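Local structure of uncharacterized ATP-binding protein MJ1010 (Methanocaldococcus jannaschii DSM 2661, 3BJO) at residues K20-N25 with Y70-K75; S24-I29 with I42-I47; K52-K55 with E59-V62; L88-Q91 with V95-A98. The protein is of unknown function but possibly binds ATP, and the C-terminal domain described here belongs to a family of the helix-turn-helix clan. All coordinates share one frame; numbering follows the deposited sequence.

Contact 1: residues K20-N25 with Y70-K75; sequences KDFLSN and YVYLVK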
loop_
_atom_site.group_PDB
_atom_site.type_symbol
_atom_site.label_atom_id
_atom_site.label_comp_id
_atom_site.label_asym_id
_atom_site.label_seq_id
_atom_site.Cartn_x
_atom_site.Cartn_y
_atom_site.Cartn_z
ATOM N N LYS A 20 6.305 -5.041 5.640
ATOM C CA LYS A 20 6.491 -5.042 7.106
ATOM C C LYS A 20 7.424 -3.924 7.574
ATOM O O LYS A 20 7.169 -3.287 8.610
ATOM C CB LYS A 20 7.080 -6.384 7.587
ATOM C CG LYS A 20 6.035 -7.451 7.787
ATOM C CD LYS A 20 6.695 -8.705 8.369
ATOM C CE LYS A 20 5.709 -9.722 8.944
ATOM N NZ LYS A 20 6.486 -10.958 9.319
ATOM N N ASP A 21 8.516 -3.735 6.821
ATOM C CA ASP A 21 9.442 -2.650 7.074
ATOM C C ASP A 21 8.755 -1.288 6.859
ATOM O O ASP A 21 8.898 -0.393 7.681
ATOM C CB ASP A 21 10.660 -2.747 6.148
ATOM C CG ASP A 21 11.698 -3.801 6.615
ATOM O OD1 ASP A 21 11.442 -4.598 7.560
ATOM O OD2 ASP A 21 12.806 -3.835 6.018
ATOM N N PHE A 22 8.048 -1.137 5.737
ATOM C CA PHE A 22 7.271 0.082 5.455
ATOM C C PHE A 22 6.376 0.431 6.644
ATOM O O PHE A 22 6.295 1.597 7.082
ATOM C CB PHE A 22 6.389 -0.109 4.183
ATOM C CG PHE A 22 5.321 0.971 3.998
ATOM C CD1 PHE A 22 5.662 2.251 3.549
ATOM C CD2 PHE A 22 4.010 0.711 4.302
ATOM C CE1 PHE A 22 4.707 3.213 3.373
ATOM C CE2 PHE A 22 3.013 1.698 4.166
ATOM C CZ PHE A 22 3.373 2.947 3.676
ATOM N N LEU A 23 5.658 -0.578 7.127
ATOM C CA LEU A 23 4.619 -0.345 8.119
ATOM C C LEU A 23 5.277 -0.100 9.488
ATOM O O LEU A 23 4.844 0.769 10.235
ATOM C CB LEU A 23 3.702 -1.568 8.189
ATOM C CG LEU A 23 2.754 -1.803 7.014
ATOM C CD1 LEU A 23 1.950 -3.072 7.279
ATOM C CD2 LEU A 23 1.842 -0.582 6.898
ATOM N N SER A 24 6.350 -0.832 9.787
ATOM C CA SER A 24 7.056 -0.638 11.069
ATOM C C SER A 24 7.684 0.751 11.175
ATOM O O SER A 24 7.784 1.316 12.260
ATOM C CB SER A 24 8.126 -1.697 11.275
ATOM O OG SER A 24 7.513 -2.956 11.448
ATOM N N ASN A 25 8.070 1.312 10.046
ATOM C CA ASN A 25 8.692 2.653 10.008
ATOM C C ASN A 25 7.682 3.691 10.455
ATOM O O ASN A 25 8.036 4.814 10.781
ATOM C CB ASN A 25 9.068 2.978 8.561
ATOM C CG ASN A 25 9.766 4.329 8.416
ATOM O OD1 ASN A 25 10.842 4.573 9.011
ATOM N ND2 ASN A 25 9.165 5.214 7.619
ATOM N N TYR A 70 -3.930 8.156 0.435
ATOM C CA TYR A 70 -3.574 7.410 -0.764
ATOM C C TYR A 70 -2.441 8.055 -1.579
ATOM O O TYR A 70 -1.697 7.341 -2.266
ATOM C CB TYR A 70 -4.808 6.988 -1.605
ATOM C CG TYR A 70 -5.559 8.097 -2.365
ATOM C CD1 TYR A 70 -6.870 8.477 -1.989
ATOM C CD2 TYR A 70 -4.986 8.698 -3.461
ATOM C CE1 TYR A 70 -7.566 9.473 -2.715
ATOM C CE2 TYR A 70 -5.650 9.675 -4.189
ATOM C CZ TYR A 70 -6.923 10.062 -3.809
ATOM O OH TYR A 70 -7.512 11.042 -4.527
ATOM N N VAL A 71 -2.321 9.390 -1.551
ATOM C CA VAL A 71 -1.146 10.048 -2.179
ATOM C C VAL A 71 0.175 9.534 -1.559
ATOM O O VAL A 71 1.140 9.252 -2.277
ATOM C CB VAL A 71 -1.217 11.564 -2.090
ATOM C CG1 VAL A 71 0.184 12.217 -2.331
ATOM C CG2 VAL A 71 -2.224 12.091 -3.121
ATOM N N TYR A 72 0.204 9.407 -0.230
ATOM C CA TYR A 72 1.385 8.853 0.441
ATOM C C TYR A 72 1.645 7.435 -0.067
ATOM O O TYR A 72 2.775 7.092 -0.388
ATOM C CB TYR A 72 1.191 8.899 1.980
ATOM C CG TYR A 72 2.335 8.304 2.799
ATOM C CD1 TYR A 72 3.530 8.991 2.976
ATOM C CD2 TYR A 72 2.219 7.041 3.372
ATOM C CE1 TYR A 72 4.600 8.419 3.732
ATOM C CE2 TYR A 72 3.269 6.471 4.110
ATOM C CZ TYR A 72 4.439 7.175 4.277
ATOM O OH TYR A 72 5.454 6.586 4.979
ATOM N N LEU A 73 0.586 6.619 -0.167
ATOM C CA LEU A 73 0.737 5.193 -0.510
ATOM C C LEU A 73 1.145 5.007 -1.988
ATOM O O LEU A 73 1.797 4.038 -2.343
ATOM C CB LEU A 73 -0.577 4.451 -0.240
ATOM C CG LEU A 73 -0.983 4.258 1.242
ATOM C CD1 LEU A 73 -2.425 3.733 1.352
ATOM C CD2 LEU A 73 -0.052 3.258 1.873
ATOM N N VAL A 74 0.758 5.962 -2.838
ATOM C CA VAL A 74 1.230 5.992 -4.215
ATOM C C VAL A 74 2.687 6.457 -4.244
ATOM O O VAL A 74 3.513 5.829 -4.869
ATOM C CB VAL A 74 0.307 6.872 -5.130
ATOM C CG1 VAL A 74 0.901 6.979 -6.583
ATOM C CG2 VAL A 74 -1.096 6.264 -5.161
ATOM N N LYS A 75 2.998 7.548 -3.546
ATOM C CA LYS A 75 4.363 8.081 -3.516
ATOM C C LYS A 75 5.320 6.970 -3.112
ATOM O O LYS A 75 6.420 6.836 -3.666
ATOM C CB LYS A 75 4.462 9.218 -2.507
ATOM C CG LYS A 75 5.810 9.944 -2.472
ATOM C CD LYS A 75 6.102 10.513 -1.055
ATOM C CE LYS A 75 7.589 10.982 -0.910
ATOM N NZ LYS A 75 8.573 9.843 -1.048
HETATM O O HOH W 1 6.713 4.198 6.178
#
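Phe22, near the end of helix 3-24, reaches across to Tyr72 and Leu73 of helix 67-75, and its ring alone makes the direct contact on its side. The tight part is at the far end of that ring: Phe22 CZ lies 3.6 Å from Tyr72 CE2 and 3.9 Å from Leu73 CD2. CE1 of Phe22 shares the approach to Tyr72 CE2, while its CE2 faces the leucine methyl. Phe22 and Tyr72 come from opposite directions and meet rim to rim, their planes inclined at 31° and their centroids 5.8 Å apart, so neither ring stacks on the other. Both side chains start with CG anti to the backbone N (chi1 167° for Phe22), which sends the two rings into the gap between the helices; Leu73 crosses the phenylalanine at about a right angle. Ile47 of helix 44-52 touches all three side chains and makes the cluster part of the hydrophobic core of this small alpha/beta domain, whose make-up is consistent with a winged-helix-like arrangement.

The looser side is wet. There the phenol oxygen of Tyr72 and the first helix are joined by a water, which donates to Phe22 O (2.8 Å), accepts from Asn25 ND2 (3.0 Å) and lies 3.0 Å from Tyr72 OH. Even the nearest CA atoms, those of Phe22 and Leu73, are 10.2 Å apart, and long side chains and one water must span the gap. The chemistry is thus divided: dispersion forces hold the ring ends, and the water gives the tyrosine hydroxyl a polar link to a main-chain carbonyl near the helix end.

Contact 2: residues S24-I29 with I42-I47; sequences SNLDYI and IRKEDI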
loop_
_atom_site.group_PDB
_atom_site.type_symbol
_atom_site.label_atom_id
_atom_site.label_comp_id
_atom_site.label_asym_id
_atom_site.label_seq_id
_atom_site.Cartn_x
_atom_site.Cartn_y
_atom_site.Cartn_z
ATOM N N SER A 24 6.350 -0.832 9.787
ATOM C CA SER A 24 7.056 -0.638 11.069
ATOM C C SER A 24 7.684 0.751 11.175
ATOM O O SER A 24 7.784 1.316 12.260
ATOM C CB SER A 24 8.126 -1.697 11.275
ATOM O OG SER A 24 7.513 -2.956 11.448
ATOM N N ASN A 25 8.070 1.312 10.046
ATOM C CA ASN A 25 8.692 2.653 10.008
ATOM C C ASN A 25 7.682 3.691 10.455
ATOM O O ASN A 25 8.036 4.814 10.781
ATOM C CB ASN A 25 9.068 2.978 8.561
ATOM C CG ASN A 25 9.766 4.329 8.416
ATOM O OD1 ASN A 25 10.842 4.573 9.011
ATOM N ND2 ASN A 25 9.165 5.214 7.619
ATOM N N LEU A 26 6.407 3.326 10.409
ATOM C CA LEU A 26 5.339 4.285 10.828
ATOM C C LEU A 26 5.092 4.301 12.316
ATOM O O LEU A 26 4.278 5.116 12.796
ATOM C CB LEU A 26 4.028 4.008 10.102
ATOM C CG LEU A 26 4.115 3.959 8.578
ATOM C CD1 LEU A 26 2.700 3.474 8.078
ATOM C CD2 LEU A 26 4.481 5.353 8.049
ATOM N N ASP A 27 5.744 3.420 13.070
ATOM C CA ASP A 27 5.485 3.361 14.519
ATOM C C ASP A 27 5.757 4.654 15.242
ATOM O O ASP A 27 5.026 4.999 16.150
ATOM C CB ASP A 27 6.302 2.244 15.209
ATOM C CG ASP A 27 5.898 0.834 14.755
ATOM O OD1 ASP A 27 4.837 0.659 14.111
ATOM O OD2 ASP A 27 6.673 -0.099 15.013
ATOM N N TYR A 28 6.856 5.334 14.906
ATOM C CA TYR A 28 7.267 6.559 15.621
ATOM C C TYR A 28 7.299 7.775 14.697
ATOM O O TYR A 28 7.927 8.757 15.005
ATOM C CB TYR A 28 8.626 6.347 16.346
ATOM C CG TYR A 28 8.560 5.079 17.146
ATOM C CD1 TYR A 28 7.689 4.962 18.230
ATOM C CD2 TYR A 28 9.282 3.967 16.758
ATOM C CE1 TYR A 28 7.577 3.736 18.937
ATOM C CE2 TYR A 28 9.196 2.761 17.456
ATOM C CZ TYR A 28 8.323 2.630 18.507
ATOM O OH TYR A 28 8.233 1.396 19.141
ATOM N N ILE A 29 6.623 7.676 13.561
ATOM C CA ILE A 29 6.629 8.722 12.533
ATOM C C ILE A 29 5.196 8.964 12.060
ATOM O O ILE A 29 4.448 7.988 11.768
ATOM C CB ILE A 29 7.605 8.329 11.332
ATOM C CG1 ILE A 29 9.071 8.469 11.788
ATOM C CG2 ILE A 29 7.298 9.128 10.027
ATOM C CD1 ILE A 29 10.142 7.773 10.873
ATOM N N ILE A 42 -0.438 12.521 8.475
ATOM C CA ILE A 42 -1.255 11.326 8.624
ATOM C C ILE A 42 -0.578 10.380 9.595
ATOM O O ILE A 42 0.592 10.566 9.930
ATOM C CB ILE A 42 -1.480 10.576 7.243
ATOM C CG1 ILE A 42 -0.148 10.158 6.614
ATOM C CG2 ILE A 42 -2.294 11.461 6.267
ATOM C CD1 ILE A 42 -0.286 9.445 5.312
ATOM N N ARG A 43 -1.328 9.341 9.970
ATOM C CA ARG A 43 -1.009 8.419 11.056
ATOM C C ARG A 43 -1.003 7.000 10.542
ATOM O O ARG A 43 -1.763 6.654 9.632
ATOM C CB ARG A 43 -2.117 8.475 12.135
ATOM C CG ARG A 43 -2.351 9.787 12.774
ATOM C CD ARG A 43 -3.325 9.596 13.988
ATOM N NE ARG A 43 -4.688 9.319 13.482
ATOM C CZ ARG A 43 -5.548 8.419 13.979
ATOM N NH1 ARG A 43 -5.233 7.628 15.009
ATOM N NH2 ARG A 43 -6.739 8.291 13.414
ATOM N N LYS A 44 -0.171 6.170 11.163
ATOM C CA LYS A 44 -0.135 4.724 10.896
ATOM C C LYS A 44 -1.534 4.142 10.825
ATOM O O LYS A 44 -1.843 3.377 9.908
ATOM C CB LYS A 44 0.609 3.979 11.984
ATOM C CG LYS A 44 0.971 2.547 11.519
ATOM C CD LYS A 44 1.728 1.770 12.566
ATOM C CE LYS A 44 2.069 0.368 12.044
ATOM N NZ LYS A 44 2.825 -0.439 13.068
ATOM N N GLU A 45 -2.376 4.502 11.790
ATOM C CA GLU A 45 -3.722 3.936 11.867
ATOM C C GLU A 45 -4.480 4.171 10.565
ATOM O O GLU A 45 -5.166 3.312 10.114
ATOM C CB GLU A 45 -4.518 4.505 13.065
ATOM C CG GLU A 45 -3.789 4.460 14.402
ATOM C CD GLU A 45 -2.685 5.521 14.513
ATOM O OE1 GLU A 45 -2.988 6.689 14.780
ATOM O OE2 GLU A 45 -1.512 5.189 14.348
ATOM N N ASP A 46 -4.354 5.365 9.987
ATOM C CA ASP A 46 -5.098 5.740 8.778
ATOM C C ASP A 46 -4.601 4.905 7.580
ATOM O O ASP A 46 -5.373 4.484 6.680
ATOM C CB ASP A 46 -4.871 7.244 8.432
ATOM C CG ASP A 46 -5.224 8.221 9.595
ATOM O OD1 ASP A 46 -6.123 7.864 10.417
ATOM O OD2 ASP A 46 -4.561 9.327 9.681
ATOM N N ILE A 47 -3.290 4.709 7.564
ATOM C CA ILE A 47 -2.639 3.966 6.507
ATOM C C ILE A 47 -3.088 2.475 6.524
ATOM O O ILE A 47 -3.422 1.902 5.473
ATOM C CB ILE A 47 -1.096 4.128 6.659
ATOM C CG1 ILE A 47 -0.694 5.540 6.195
ATOM C CG2 ILE A 47 -0.344 3.053 5.804
ATOM C CD1 ILE A 47 0.603 6.123 6.799
HETATM O O HOH W 2 1.928 7.264 12.976
#
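Lys44 NZ and Asp27 OD1 form a salt bridge that is also a hydrogen bond, short at 2.5 Å, with the ammonium group nearly in line with the carboxylate C-O bond. The two side chains run alongside each other in the same direction. Lys44 leaves helix 44-52 with CG anti to its backbone N (chi1 -165°) and stays extended to NZ, which lets it span the distance to the type I turn Ser24-Asp27.

A water makes the second polar link, donating to Ile29 O (2.9 Å) and accepting from Lys44 N (3.0 Å), an amide in the first turn of the helix. At the start of the same helix Arg43, at the N-cap position, forms a salt bridge with Asp46, Arg43 NH2 lying 3.1 Å from Asp46 OD1.

Apolar packing lies further in. Leu26 CB rests against the lysine stem, 3.7 Å from Lys44 CG, and the leucine meets Ile47 tip to tip, CD1 to CD1 at 3.6 Å; Tyr72 of helix 67-75 and Pro31 also touch Leu26. Lys44 therefore serves twice: its methylenes shelter a buried leucine, while its charge, probably neutralised in large part by Asp27, ties the turn to the start of the helix.

Contact 3: residues K52-K55 with E59-V62; sequences KLFK and EIEV. With FMT (formic acid), chain B.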
loop_
_atom_site.group_PDB
_atom_site.type_symbol
_atom_site.label_atom_id
_atom_site.label_comp_id
_atom_site.label_asym_id
_atom_site.label_seq_id
_atom_site.Cartn_x
_atom_site.Cartn_y
_atom_site.Cartn_z
ATOM N N LYS A 52 -6.173 -2.142 4.564
ATOM C CA LYS A 52 -6.972 -3.284 4.945
ATOM C C LYS A 52 -8.115 -3.460 3.951
ATOM O O LYS A 52 -8.639 -4.570 3.764
ATOM C CB LYS A 52 -7.485 -3.151 6.386
ATOM C CG LYS A 52 -6.539 -3.826 7.392
ATOM C CD LYS A 52 -6.670 -3.350 8.850
ATOM C CE LYS A 52 -7.999 -3.552 9.458
ATOM N NZ LYS A 52 -7.938 -3.618 10.985
ATOM N N LEU A 53 -8.464 -2.374 3.273
ATOM C CA LEU A 53 -9.585 -2.414 2.313
ATOM C C LEU A 53 -9.247 -3.367 1.154
ATOM O O LEU A 53 -10.126 -3.968 0.536
ATOM C CB LEU A 53 -9.905 -1.013 1.775
ATOM C CG LEU A 53 -10.628 -0.022 2.702
ATOM C CD1 LEU A 53 -10.762 1.383 2.027
ATOM C CD2 LEU A 53 -12.028 -0.527 3.132
ATOM N N PHE A 54 -7.960 -3.511 0.890
ATOM C CA PHE A 54 -7.510 -4.326 -0.224
ATOM C C PHE A 54 -7.443 -5.811 0.156
ATOM O O PHE A 54 -7.074 -6.649 -0.673
ATOM C CB PHE A 54 -6.119 -3.842 -0.658
ATOM C CG PHE A 54 -6.142 -2.486 -1.350
ATOM C CD1 PHE A 54 -6.284 -2.399 -2.743
ATOM C CD2 PHE A 54 -6.086 -1.305 -0.610
ATOM C CE1 PHE A 54 -6.352 -1.127 -3.398
ATOM C CE2 PHE A 54 -6.127 -0.032 -1.259
ATOM C CZ PHE A 54 -6.253 0.045 -2.653
ATOM N N LYS A 55 -7.808 -6.158 1.391
ATOM C CA LYS A 55 -7.763 -7.574 1.796
ATOM C C LYS A 55 -8.796 -8.396 1.044
ATOM O O LYS A 55 -8.523 -9.522 0.661
ATOM C CB LYS A 55 -7.907 -7.755 3.312
ATOM C CG LYS A 55 -6.574 -7.498 4.073
ATOM C CD LYS A 55 -6.813 -7.396 5.560
ATOM C CE LYS A 55 -7.061 -8.773 6.138
ATOM N NZ LYS A 55 -7.646 -8.691 7.483
ATOM N N GLU A 59 -9.243 -3.870 -6.339
ATOM C CA GLU A 59 -9.397 -2.510 -6.826
ATOM C C GLU A 59 -10.326 -1.713 -5.926
ATOM O O GLU A 59 -11.489 -2.085 -5.738
ATOM C CB GLU A 59 -9.933 -2.517 -8.266
ATOM C CG GLU A 59 -10.015 -1.125 -8.897
ATOM C CD GLU A 59 -10.517 -1.140 -10.358
ATOM O OE1 GLU A 59 -11.202 -2.118 -10.774
ATOM O OE2 GLU A 59 -10.244 -0.149 -11.082
ATOM N N ILE A 60 -9.807 -0.612 -5.385
ATOM C CA ILE A 60 -10.530 0.172 -4.360
ATOM C C ILE A 60 -10.849 1.616 -4.778
ATOM O O ILE A 60 -9.999 2.325 -5.284
ATOM C CB ILE A 60 -9.780 0.163 -3.007
ATOM C CG1 ILE A 60 -9.726 -1.270 -2.409
ATOM C CG2 ILE A 60 -10.433 1.156 -1.953
ATOM C CD1 ILE A 60 -11.115 -1.907 -2.082
ATOM N N GLU A 61 -12.072 2.047 -4.530
ATOM C CA GLU A 61 -12.477 3.442 -4.824
ATOM C C GLU A 61 -11.749 4.495 -3.990
ATOM O O GLU A 61 -11.682 4.381 -2.746
ATOM C CB GLU A 61 -13.971 3.570 -4.640
ATOM C CG GLU A 61 -14.755 2.873 -5.779
ATOM C CD GLU A 61 -16.196 2.666 -5.448
ATOM O OE1 GLU A 61 -16.615 3.020 -4.341
ATOM O OE2 GLU A 61 -16.931 2.141 -6.296
ATOM N N VAL A 62 -11.210 5.525 -4.657
ATOM C CA VAL A 62 -10.462 6.556 -3.929
ATOM C C VAL A 62 -11.347 7.279 -2.887
ATOM O O VAL A 62 -10.839 7.842 -1.929
ATOM C CB VAL A 62 -9.829 7.613 -4.847
ATOM C CG1 VAL A 62 -8.814 6.997 -5.762
ATOM C CG2 VAL A 62 -10.889 8.397 -5.657
HETATM C C FMT B . -14.651 -0.538 -4.293
HETATM O O1 FMT B . -14.005 0.178 -3.525
HETATM O O2 FMT B . -14.333 -0.762 -5.454
#
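The turn that follows helix 44-52 packs against strand 60-61, an outermost strand of the domain's three-stranded antiparallel sheet, and Ile60 carries the contact. Its CG1 stands over one face of the Phe54 ring in a CH-pi contact, 3.5 Å from the centroid and only 12° off the ring normal. CB of Ile60 lies toward the outer end of the same ring, 3.5 Å from Phe54 CZ. Ile60 has CG1 anti to its carbonyl carbon (chi1 -65°), which leaves CG2 turned to Leu53: Leu53 CD1 and Ile60 CG2 are 4.0 Å apart, and the two side chains cross at about a right angle. The far methyl, Ile60 CD1, comes 3.5 Å from Leu53 O. Ile60 thus packs on a ring face with one branch and beside a leucine with another.

A formic acid molecule, probably from the crystallisation liquor, binds the strand's backbone. Glu61 N gives FMT O1 an almost straight hydrogen bond of 2.9 Å (176° at the hydrogen), and Lys64 NZ also bonds the molecule.

Within the fold, Ile60 pairs through its backbone with Leu88 of the middle strand, 87-90. Phe54 also touches Leu88 and Pro90 of that strand and Leu79 of strand 79-82, and its carbonyl oxygen accepts the indole N-H of Trp96 from helix 93-102.

Contact 4: residues L88-Q91 with V95-A98; sequences LKPQ and VWNA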
loop_
_atom_site.group_PDB
_atom_site.type_symbol
_atom_site.label_atom_id
_atom_site.label_comp_id
_atom_site.label_asym_id
_atom_site.label_seq_id
_atom_site.Cartn_x
_atom_site.Cartn_y
_atom_site.Cartn_z
ATOM N N LEU A 88 -7.897 2.737 -6.973
ATOM C CA LEU A 88 -6.527 2.482 -6.650
ATOM C C LEU A 88 -6.368 0.958 -6.714
ATOM O O LEU A 88 -7.364 0.206 -6.487
ATOM C CB LEU A 88 -6.252 2.982 -5.218
ATOM C CG LEU A 88 -6.229 4.480 -4.963
ATOM C CD1 LEU A 88 -6.840 4.780 -3.552
ATOM C CD2 LEU A 88 -4.760 4.960 -5.060
ATOM N N LYS A 89 -5.154 0.492 -7.019
ATOM C CA LYS A 89 -4.854 -0.951 -6.963
ATOM C C LYS A 89 -3.467 -1.085 -6.362
ATOM O O LYS A 89 -2.698 -0.147 -6.448
ATOM C CB LYS A 89 -4.838 -1.589 -8.377
ATOM C CG LYS A 89 -6.198 -1.649 -9.129
ATOM C CD LYS A 89 -6.033 -2.283 -10.568
ATOM C CE LYS A 89 -7.359 -2.314 -11.349
ATOM N NZ LYS A 89 -7.177 -2.849 -12.768
ATOM N N PRO A 90 -3.122 -2.258 -5.790
ATOM C CA PRO A 90 -1.729 -2.478 -5.386
ATOM C C PRO A 90 -0.785 -2.375 -6.592
ATOM O O PRO A 90 -1.213 -2.620 -7.716
ATOM C CB PRO A 90 -1.728 -3.917 -4.825
ATOM C CG PRO A 90 -3.162 -4.182 -4.446
ATOM C CD PRO A 90 -3.980 -3.425 -5.491
ATOM N N GLN A 91 0.467 -1.969 -6.379
ATOM C CA GLN A 91 1.359 -1.750 -7.531
ATOM C C GLN A 91 1.761 -3.021 -8.198
ATOM O O GLN A 91 2.243 -2.984 -9.315
ATOM C CB GLN A 91 2.601 -0.944 -7.185
ATOM C CG GLN A 91 2.303 0.513 -7.159
ATOM C CD GLN A 91 3.474 1.358 -7.516
ATOM O OE1 GLN A 91 4.533 0.834 -7.914
ATOM N NE2 GLN A 91 3.308 2.696 -7.386
ATOM N N VAL A 95 2.528 -7.025 -3.956
ATOM C CA VAL A 95 2.064 -6.058 -2.978
ATOM C C VAL A 95 0.711 -6.540 -2.451
ATOM O O VAL A 95 0.523 -6.574 -1.250
ATOM C CB VAL A 95 1.997 -4.586 -3.534
ATOM C CG1 VAL A 95 1.390 -3.683 -2.471
ATOM C CG2 VAL A 95 3.442 -4.051 -3.960
ATOM N N TRP A 96 -0.225 -6.907 -3.343
ATOM C CA TRP A 96 -1.531 -7.431 -2.893
ATOM C C TRP A 96 -1.416 -8.593 -1.920
ATOM O O TRP A 96 -2.032 -8.601 -0.833
ATOM C CB TRP A 96 -2.410 -7.831 -4.088
ATOM C CG TRP A 96 -3.875 -7.971 -3.753
ATOM C CD1 TRP A 96 -4.634 -7.152 -2.939
ATOM C CD2 TRP A 96 -4.766 -8.976 -4.242
ATOM N NE1 TRP A 96 -5.944 -7.605 -2.886
ATOM C CE2 TRP A 96 -6.055 -8.717 -3.672
ATOM C CE3 TRP A 96 -4.605 -10.076 -5.107
ATOM C CZ2 TRP A 96 -7.185 -9.513 -3.955
ATOM C CZ3 TRP A 96 -5.718 -10.886 -5.361
ATOM C CH2 TRP A 96 -6.991 -10.599 -4.787
ATOM N N ASN A 97 -0.650 -9.608 -2.328
ATOM C CA ASN A 97 -0.455 -10.756 -1.482
ATOM C C ASN A 97 0.102 -10.327 -0.116
ATOM O O ASN A 97 -0.332 -10.812 0.918
ATOM C CB ASN A 97 0.502 -11.751 -2.131
ATOM C CG ASN A 97 0.727 -12.968 -1.250
ATOM O OD1 ASN A 97 -0.200 -13.765 -1.022
ATOM N ND2 ASN A 97 1.940 -13.060 -0.662
ATOM N N ALA A 98 1.095 -9.443 -0.111
ATOM C CA ALA A 98 1.691 -9.008 1.154
ATOM C C ALA A 98 0.622 -8.353 2.075
ATOM O O ALA A 98 0.500 -8.671 3.275
ATOM C CB ALA A 98 2.848 -8.074 0.846
#
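Pro90 closes strand 87-90, the middle strand of the three-stranded antiparallel sheet, and packs on the first turn of helix 93-102 in a tight strand-to-helix connection. Followed outward, its ring meets two successive helix residues. CB, directed at the helix, is 3.7 Å from the backbone Trp96 N and 3.9 Å from Val95 CG1. One bond further, Pro90 CG lies against CB and the near corner of the indole, 3.7 Å from Trp96 CB and 3.6 Å from Trp96 CD1, at a slant to the indole plane. Proline and tryptophan run side by side, pointing the same way.

Trp96 is placed there by its first torsion, with CG opposite the backbone N (chi1 -162°), and its rotation is fixed further out: NE1 donates to the carbonyl oxygen of Phe54, Tyr58 meets the indole edge-to-face, and Lys100 makes a cation-pi contact.

Past the proline the chain turns into the helix, with Val95 N bonded to Ser92 OG, and the side-chain amide of Gln91 is held by Leu79 O through NE2. Across this bend the backbone of Gln91 sits over the valine, its N 4.2 Å from Val95 CB.

Contacts 1 and 2 share Ser24 and Asn25, and their centres lie 8 Å apart; Tyr72 touches Leu26, Ile42 and Ile47, so one apolar cluster serves both. Contacts 3 and 4, with centres 9 Å apart, are joined through strands 60-61 and 87-90, neighbours in one sheet. The two halves meet at helix 67-75: Tyr70 of contact 1 packs on Val62 of contact 3 and on Leu88 of contact 4, which Val74 also touches. Contact 2 stays apart from contact 3, nearest atoms about 5 Å away, and from contact 4, nearest atoms about 10 Å away. The formic acid belongs to contact 3, and no nucleotide is present among the four.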